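Local structure of putative acetyl transferase (Pyrococcus furiosus, 1VKC) at residues A[39-42]-A[43-46]. The protein probably transfers an acyl group, most likely acetyl from acetyl-CoA, to a still unidentified acceptor, as a member of the GNAT acetyltransferase family. Sequence-based numbering, arbitrary orientation.
Sequences ISYE and EYEE
A capping box between Ser40 and Glu43 opens helix 41-57 of this GNAT fold. Ser40, the N-cap, accepts a hydrogen bond from Glu43 N on OG (2.9 Å): with OG between backbone N and carbonyl carbon (chi1 73°), this short side chain points its oxygen at a first-turn N-H whose residue four back precedes the helix. Glutamate suits the other half of the box: its extended chain runs back past Ser40 OG, and Ser40 N meets OE2 at 2.7 Å from above the carboxylate plane. The Glu43 carboxylate should also sit favourably against the positive end of the helix dipole. Regular helical bonding begins with Tyr44 N to Ser40 O (2.9 Å). Beside the box, Ile39 CD1 reaches the edge of the Tyr44 ring, 3.7 Å from Tyr44 CB. With CG anti to the backbone N in both tyrosines, their rings leave the helix on one side and meet obliquely, planes at 42°, Tyr41 CE1 3.6 Å from Tyr44 CD1. Tyr32 packs against both rings, and Tyr44 OH hydrogen-bonds to Arg28 O of its own chain. The Glu45 carboxylate stands at 77° to the Tyr41 ring, Glu45 OE2 3.3 Å from Tyr41 CE2, while OE1 forms a salt bridge with Arg28 of the second subunit, at the dimer interface. A water 2.9 Å from Glu45 OE2 donates to it and to Glu42 OE2, bridging carboxylates whose OE2 atoms lie 4.4 Å apart.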
ATOM      1  N   ILE A  39      -4.663   1.823  13.406  1.00 36.61           N
ATOM      2  CA  ILE A  39      -5.946   1.986  12.743  1.00 34.82           C
ATOM      3  C   ILE A  39      -6.114   0.888  11.677  1.00 33.99           C
ATOM      4  O   ILE A  39      -5.130   0.382  11.167  1.00 29.68           O
ATOM      5  CB  ILE A  39      -6.068   3.399  12.134  1.00 37.24           C
ATOM      6  CG1 ILE A  39      -4.941   3.690  11.134  1.00 38.27           C
ATOM      7  CG2 ILE A  39      -6.051   4.454  13.259  1.00 39.43           C
ATOM      8  CD1 ILE A  39      -5.200   4.890  10.240  1.00 39.03           C
ATOM      9  N   SER A  40      -7.354   0.529  11.358  1.00 32.51           N
ATOM     10  CA  SER A  40      -7.617  -0.456  10.292  1.00 29.72           C
ATOM     11  C   SER A  40      -7.314   0.155   8.921  1.00 28.15           C
ATOM     12  O   SER A  40      -7.340   1.370   8.746  1.00 26.88           O
ATOM     13  CB  SER A  40      -9.069  -0.913  10.331  1.00 29.53           C
ATOM     14  OG  SER A  40      -9.937   0.106   9.854  1.00 26.70           O
ATOM     15  N   TYR A  41      -7.029  -0.687   7.941  1.00 28.42           N
ATOM     16  CA  TYR A  41      -6.775  -0.173   6.609  1.00 30.01           C
ATOM     17  C   TYR A  41      -8.034   0.511   6.055  1.00 29.56           C
ATOM     18  O   TYR A  41      -7.947   1.534   5.386  1.00 31.53           O
ATOM     19  CB  TYR A  41      -6.258  -1.263   5.657  1.00 31.99           C
ATOM     20  CG  TYR A  41      -5.862  -0.674   4.327  1.00 32.11           C
ATOM     21  CD1 TYR A  41      -4.695   0.070   4.202  1.00 30.97           C
ATOM     22  CD2 TYR A  41      -6.675  -0.817   3.207  1.00 32.55           C
ATOM     23  CE1 TYR A  41      -4.343   0.656   2.998  1.00 31.73           C
ATOM     24  CE2 TYR A  41      -6.326  -0.248   1.998  1.00 33.30           C
ATOM     25  CZ  TYR A  41      -5.145   0.488   1.905  1.00 32.13           C
ATOM     26  OH  TYR A  41      -4.780   1.055   0.723  1.00 34.89           O
ATOM     27  N   GLU A  42      -9.209  -0.037   6.354  1.00 28.42           N
ATOM     28  CA  GLU A  42     -10.453   0.586   5.947  1.00 29.99           C
ATOM     29  C   GLU A  42     -10.633   1.990   6.559  1.00 29.24           C
ATOM     30  O   GLU A  42     -11.088   2.918   5.859  1.00 29.93           O
ATOM     31  CB  GLU A  42     -11.656  -0.284   6.310  1.00 32.98           C
ATOM     32  CG  GLU A  42     -12.985   0.276   5.804  1.00 37.10           C
ATOM     33  CD  GLU A  42     -12.997   0.479   4.297  1.00 42.26           C
ATOM     34  OE1 GLU A  42     -13.195   1.643   3.845  1.00 45.89           O
ATOM     35  OE2 GLU A  42     -12.790  -0.522   3.556  1.00 44.78           O
ATOM     36  N   GLU A  43     -10.311   2.125   7.848  1.00 30.20           N
ATOM     37  CA  GLU A  43     -10.268   3.443   8.528  1.00 32.37           C
ATOM     38  C   GLU A  43      -9.279   4.380   7.816  1.00 30.53           C
ATOM     39  O   GLU A  43      -9.620   5.519   7.492  1.00 31.03           O
ATOM     40  CB  GLU A  43      -9.872   3.291  10.010  1.00 35.00           C
ATOM     41  CG  GLU A  43     -10.987   2.765  10.910  1.00 39.38           C
ATOM     42  CD  GLU A  43     -10.510   2.218  12.263  1.00 42.07           C
ATOM     43  OE1 GLU A  43     -11.377   1.953  13.120  1.00 45.13           O
ATOM     44  OE2 GLU A  43      -9.291   2.047  12.489  1.00 44.74           O
ATOM     45  N   TYR A  44      -8.063   3.885   7.563  1.00 29.32           N
ATOM     46  CA  TYR A  44      -7.038   4.686   6.890  1.00 27.94           C
ATOM     47  C   TYR A  44      -7.556   5.201   5.542  1.00 29.87           C
ATOM     48  O   TYR A  44      -7.521   6.388   5.260  1.00 25.73           O
ATOM     49  CB  TYR A  44      -5.740   3.890   6.705  1.00 27.12           C
ATOM     50  CG  TYR A  44      -4.817   4.517   5.689  1.00 27.40           C
ATOM     51  CD1 TYR A  44      -4.651   3.957   4.416  1.00 27.42           C
ATOM     52  CD2 TYR A  44      -4.155   5.716   5.971  1.00 27.74           C
ATOM     53  CE1 TYR A  44      -3.812   4.553   3.471  1.00 26.94           C
ATOM     54  CE2 TYR A  44      -3.324   6.307   5.047  1.00 26.69           C
ATOM     55  CZ  TYR A  44      -3.155   5.730   3.799  1.00 28.06           C
ATOM     56  OH  TYR A  44      -2.331   6.341   2.908  1.00 26.55           O
ATOM     57  N   GLU A  45      -8.058   4.289   4.718  1.00 30.14           N
ATOM     58  CA  GLU A  45      -8.599   4.635   3.405  1.00 31.31           C
ATOM     59  C   GLU A  45      -9.644   5.764   3.444  1.00 29.87           C
ATOM     60  O   GLU A  45      -9.593   6.692   2.624  1.00 30.50           O
ATOM     61  CB  GLU A  45      -9.216   3.384   2.792  1.00 34.57           C
ATOM     62  CG  GLU A  45      -9.216   3.327   1.291  1.00 37.84           C
ATOM     63  CD  GLU A  45      -8.817   1.948   0.780  1.00 40.61           C
ATOM     64  OE1 GLU A  45      -8.012   1.890  -0.165  1.00 38.92           O
ATOM     65  OE2 GLU A  45      -9.293   0.924   1.350  1.00 41.37           O
ATOM     66  N   GLU A  46     -10.588   5.683   4.378  1.00 28.23           N
ATOM     67  CA  GLU A  46     -11.685   6.680   4.468  1.00 31.31           C
ATOM     68  C   GLU A  46     -11.156   8.055   4.880  1.00 30.25           C
ATOM     69  O   GLU A  46     -11.574   9.078   4.329  1.00 32.44           O
ATOM     70  CB  GLU A  46     -12.757   6.225   5.471  1.00 35.63           C
ATOM     71  CG  GLU A  46     -13.574   5.028   4.985  1.00 40.04           C
ATOM     72  CD  GLU A  46     -14.505   4.453   6.045  1.00 44.21           C
ATOM     73  OE1 GLU A  46     -14.661   5.074   7.132  1.00 47.77           O
ATOM     74  OE2 GLU A  46     -15.080   3.366   5.787  1.00 46.73           O
TER
HETATM   75  O   HOH W   1     -10.454  -1.242   2.926  1.00 37.06           O